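PDB 4GB7: 6-aminohexanoate-dimer hydrolase from Bacillus anthracis, which probably hydrolyses amide bonds in small substrates such as the 6-aminohexanoate dimer, as a serine hydrolase of the beta-lactamase family. Local coordinates for residues 80-85 and 118-123. Sequence-based numbering, arbitrary orientation.
Sequences PSALQN and NGQLVY
Pro80 O receives Leu121 N at 2.8 Å, and the CA of Gln120 adds a C-H...O contact to the same oxygen. Two residues on, the loop becomes the donor: Ala82 N donates a hydrogen bond to Leu121 O in a nearly straight line (166°), while Ser81 CA also leans on that oxygen. These two bonds flank Ser81 and make a single parallel bridge between Ser81 and Leu121. The loop 80-85 thus runs along strand 120-126, the edge strand of the five-stranded antiparallel sheet, on the side away from strand 110-117. Beyond it, Val122 and Tyr123 both face Val115 in a classic beta bulge, and Val122 O is turned to the loop, where Gln84 N binds it at 2.8 Å and Leu83 CA approaches to 3.2 Å. Leu83 CD2 packs against both Leu121 O and Val122 O. A chi1 of 172° puts Val122 CG1 anti to the backbone N, 3.7 Å from Gln84 CB, and CG2 beside that N, where it meets Ala82 O. Leu417 of helix 402-417 touches both Gln84 and Val122. Tyr123 CD1 comes obliquely to within 3.5 Å of Gln84 O, and its hydroxyl is hydrogen-bonded to Asp87 OD1.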
ATOM      1  N   PRO A  80      10.656  -6.595 -20.239  1.00 17.97           N
ATOM      2  CA  PRO A  80      10.551  -6.300 -21.680  1.00 19.62           C
ATOM      3  C   PRO A  80       9.798  -5.002 -21.896  1.00 18.95           C
ATOM      4  O   PRO A  80       8.930  -4.657 -21.105  1.00 18.07           O
ATOM      5  CB  PRO A  80       9.800  -7.476 -22.254  1.00 22.41           C
ATOM      6  CG  PRO A  80       9.154  -8.113 -21.119  1.00 22.15           C
ATOM      7  CD  PRO A  80       9.832  -7.725 -19.844  1.00 20.54           C
ATOM      8  N   SER A  81      10.150  -4.271 -22.931  1.00 18.15           N
ATOM      9  CA  SER A  81       9.565  -2.952 -23.161  1.00 20.63           C
ATOM     10  C   SER A  81       8.973  -2.792 -24.559  1.00 18.65           C
ATOM     11  O   SER A  81       9.380  -3.455 -25.535  1.00 21.19           O
ATOM     12  CB  SER A  81      10.592  -1.838 -22.943  1.00 22.37           C
ATOM     13  OG  SER A  81      11.519  -1.821 -23.997  1.00 25.01           O
ATOM     14  N   ALA A  82       8.021  -1.885 -24.638  1.00 19.15           N
ATOM     15  CA  ALA A  82       7.489  -1.396 -25.848  1.00 19.52           C
ATOM     16  C   ALA A  82       7.142   0.077 -25.576  1.00 17.96           C
ATOM     17  O   ALA A  82       5.980   0.475 -25.397  1.00 18.53           O
ATOM     18  CB  ALA A  82       6.264  -2.178 -26.261  1.00 20.50           C
ATOM     19  N   LEU A  83       8.188   0.880 -25.569  1.00 18.00           N
ATOM     20  CA  LEU A  83       8.101   2.262 -25.085  1.00 17.84           C
ATOM     21  C   LEU A  83       7.267   3.144 -25.979  1.00 20.60           C
ATOM     22  O   LEU A  83       7.326   3.075 -27.224  1.00 21.74           O
ATOM     23  CB  LEU A  83       9.492   2.838 -24.899  1.00 21.95           C
ATOM     24  CG  LEU A  83      10.407   2.251 -23.808  1.00 20.76           C
ATOM     25  CD1 LEU A  83      11.588   3.183 -23.681  1.00 23.40           C
ATOM     26  CD2 LEU A  83       9.716   2.052 -22.437  1.00 17.46           C
ATOM     27  N   GLN A  84       6.472   3.977 -25.317  1.00 19.46           N
ATOM     28  CA  GLN A  84       5.764   5.075 -25.946  1.00 22.86           C
ATOM     29  C   GLN A  84       5.955   6.305 -25.076  1.00 21.53           C
ATOM     30  O   GLN A  84       5.764   6.253 -23.887  1.00 24.21           O
ATOM     31  CB  GLN A  84       4.299   4.797 -26.068  1.00 27.03           C
ATOM     32  CG  GLN A  84       3.921   3.686 -27.005  1.00 27.59           C
ATOM     33  CD  GLN A  84       2.406   3.592 -27.115  1.00 31.06           C
ATOM     34  OE1 GLN A  84       1.721   4.585 -27.408  1.00 34.04           O
ATOM     35  NE2 GLN A  84       1.873   2.418 -26.836  1.00 30.16           N
ATOM     36  N   ASN A  85       6.317   7.428 -25.693  1.00 20.03           N
ATOM     37  CA  ASN A  85       6.541   8.613 -24.909  1.00 21.97           C
ATOM     38  C   ASN A  85       5.199   9.294 -24.648  1.00 22.47           C
ATOM     39  O   ASN A  85       4.604   9.898 -25.565  1.00 22.06           O
ATOM     40  CB  ASN A  85       7.470   9.609 -25.613  1.00 21.45           C
ATOM     41  CG  ASN A  85       7.881  10.729 -24.700  1.00 22.01           C
ATOM     42  OD1 ASN A  85       7.232  10.947 -23.693  1.00 22.61           O
ATOM     43  ND2 ASN A  85       8.972  11.432 -25.025  1.00 22.95           N
ATOM     44  N   ASN A 118       0.152  -5.129 -21.357  1.00 17.69           N
ATOM     45  CA  ASN A 118       0.368  -6.475 -21.872  1.00 19.64           C
ATOM     46  C   ASN A 118       1.739  -7.029 -21.468  1.00 16.39           C
ATOM     47  O   ASN A 118       2.414  -7.750 -22.233  1.00 18.60           O
ATOM     48  CB  ASN A 118       0.182  -6.557 -23.416  1.00 17.90           C
ATOM     49  CG  ASN A 118      -1.226  -6.209 -23.868  1.00 20.78           C
ATOM     50  OD1 ASN A 118      -2.195  -6.732 -23.325  1.00 24.20           O
ATOM     51  ND2 ASN A 118      -1.342  -5.340 -24.867  1.00 23.02           N
ATOM     52  N   GLY A 119       2.113  -6.769 -20.236  1.00 17.84           N
ATOM     53  CA  GLY A 119       3.323  -7.318 -19.673  1.00 18.19           C
ATOM     54  C   GLY A 119       4.601  -6.733 -20.220  1.00 17.10           C
ATOM     55  O   GLY A 119       5.665  -7.304 -20.036  1.00 18.23           O
ATOM     56  N   GLN A 120       4.504  -5.563 -20.826  1.00 17.79           N
ATOM     57  CA  GLN A 120       5.709  -4.871 -21.297  1.00 17.27           C
ATOM     58  C   GLN A 120       5.690  -3.437 -20.773  1.00 17.11           C
ATOM     59  O   GLN A 120       4.620  -2.805 -20.716  1.00 16.49           O
ATOM     60  CB  GLN A 120       5.767  -4.825 -22.802  1.00 18.50           C
ATOM     61  CG  GLN A 120       5.748  -6.199 -23.458  1.00 18.71           C
ATOM     62  CD  GLN A 120       5.779  -6.110 -24.972  1.00 22.16           C
ATOM     63  OE1 GLN A 120       5.013  -5.356 -25.591  1.00 18.23           O
ATOM     64  NE2 GLN A 120       6.701  -6.848 -25.575  1.00 20.19           N
ATOM     65  N   LEU A 121       6.862  -2.953 -20.350  1.00 18.57           N
ATOM     66  CA  LEU A 121       6.999  -1.573 -19.923  1.00 17.05           C
ATOM     67  C   LEU A 121       6.783  -0.604 -21.090  1.00 18.47           C
ATOM     68  O   LEU A 121       7.403  -0.734 -22.156  1.00 18.08           O
ATOM     69  CB  LEU A 121       8.388  -1.366 -19.327  1.00 19.22           C
ATOM     70  CG  LEU A 121       8.801   0.008 -18.852  1.00 19.43           C
ATOM     71  CD1 LEU A 121       7.988   0.416 -17.658  1.00 22.39           C
ATOM     72  CD2 LEU A 121      10.330   0.029 -18.584  1.00 25.37           C
ATOM     73  N   VAL A 122       5.887   0.371 -20.887  1.00 17.73           N
ATOM     74  CA  VAL A 122       5.593   1.360 -21.905  1.00 18.05           C
ATOM     75  C   VAL A 122       6.131   2.715 -21.595  1.00 17.07           C
ATOM     76  O   VAL A 122       6.506   3.460 -22.539  1.00 17.82           O
ATOM     77  CB  VAL A 122       4.054   1.452 -22.206  1.00 22.88           C
ATOM     78  CG1 VAL A 122       3.731   2.628 -23.130  1.00 24.38           C
ATOM     79  CG2 VAL A 122       3.577   0.108 -22.728  1.00 22.20           C
ATOM     80  N   TYR A 123       6.182   3.091 -20.314  1.00 16.51           N
ATOM     81  CA  TYR A 123       6.531   4.459 -19.964  1.00 15.85           C
ATOM     82  C   TYR A 123       6.933   4.498 -18.527  1.00 15.47           C
ATOM     83  O   TYR A 123       6.256   3.919 -17.681  1.00 17.40           O
ATOM     84  CB  TYR A 123       5.337   5.351 -20.122  1.00 17.77           C
ATOM     85  CG  TYR A 123       5.501   6.820 -19.860  1.00 16.21           C
ATOM     86  CD1 TYR A 123       6.274   7.595 -20.699  1.00 15.67           C
ATOM     87  CD2 TYR A 123       4.825   7.444 -18.815  1.00 17.76           C
ATOM     88  CE1 TYR A 123       6.356   8.960 -20.498  1.00 17.38           C
ATOM     89  CE2 TYR A 123       4.913   8.813 -18.590  1.00 15.49           C
ATOM     90  CZ  TYR A 123       5.684   9.554 -19.439  1.00 16.73           C
ATOM     91  OH  TYR A 123       5.714  10.910 -19.262  1.00 18.68           O
TER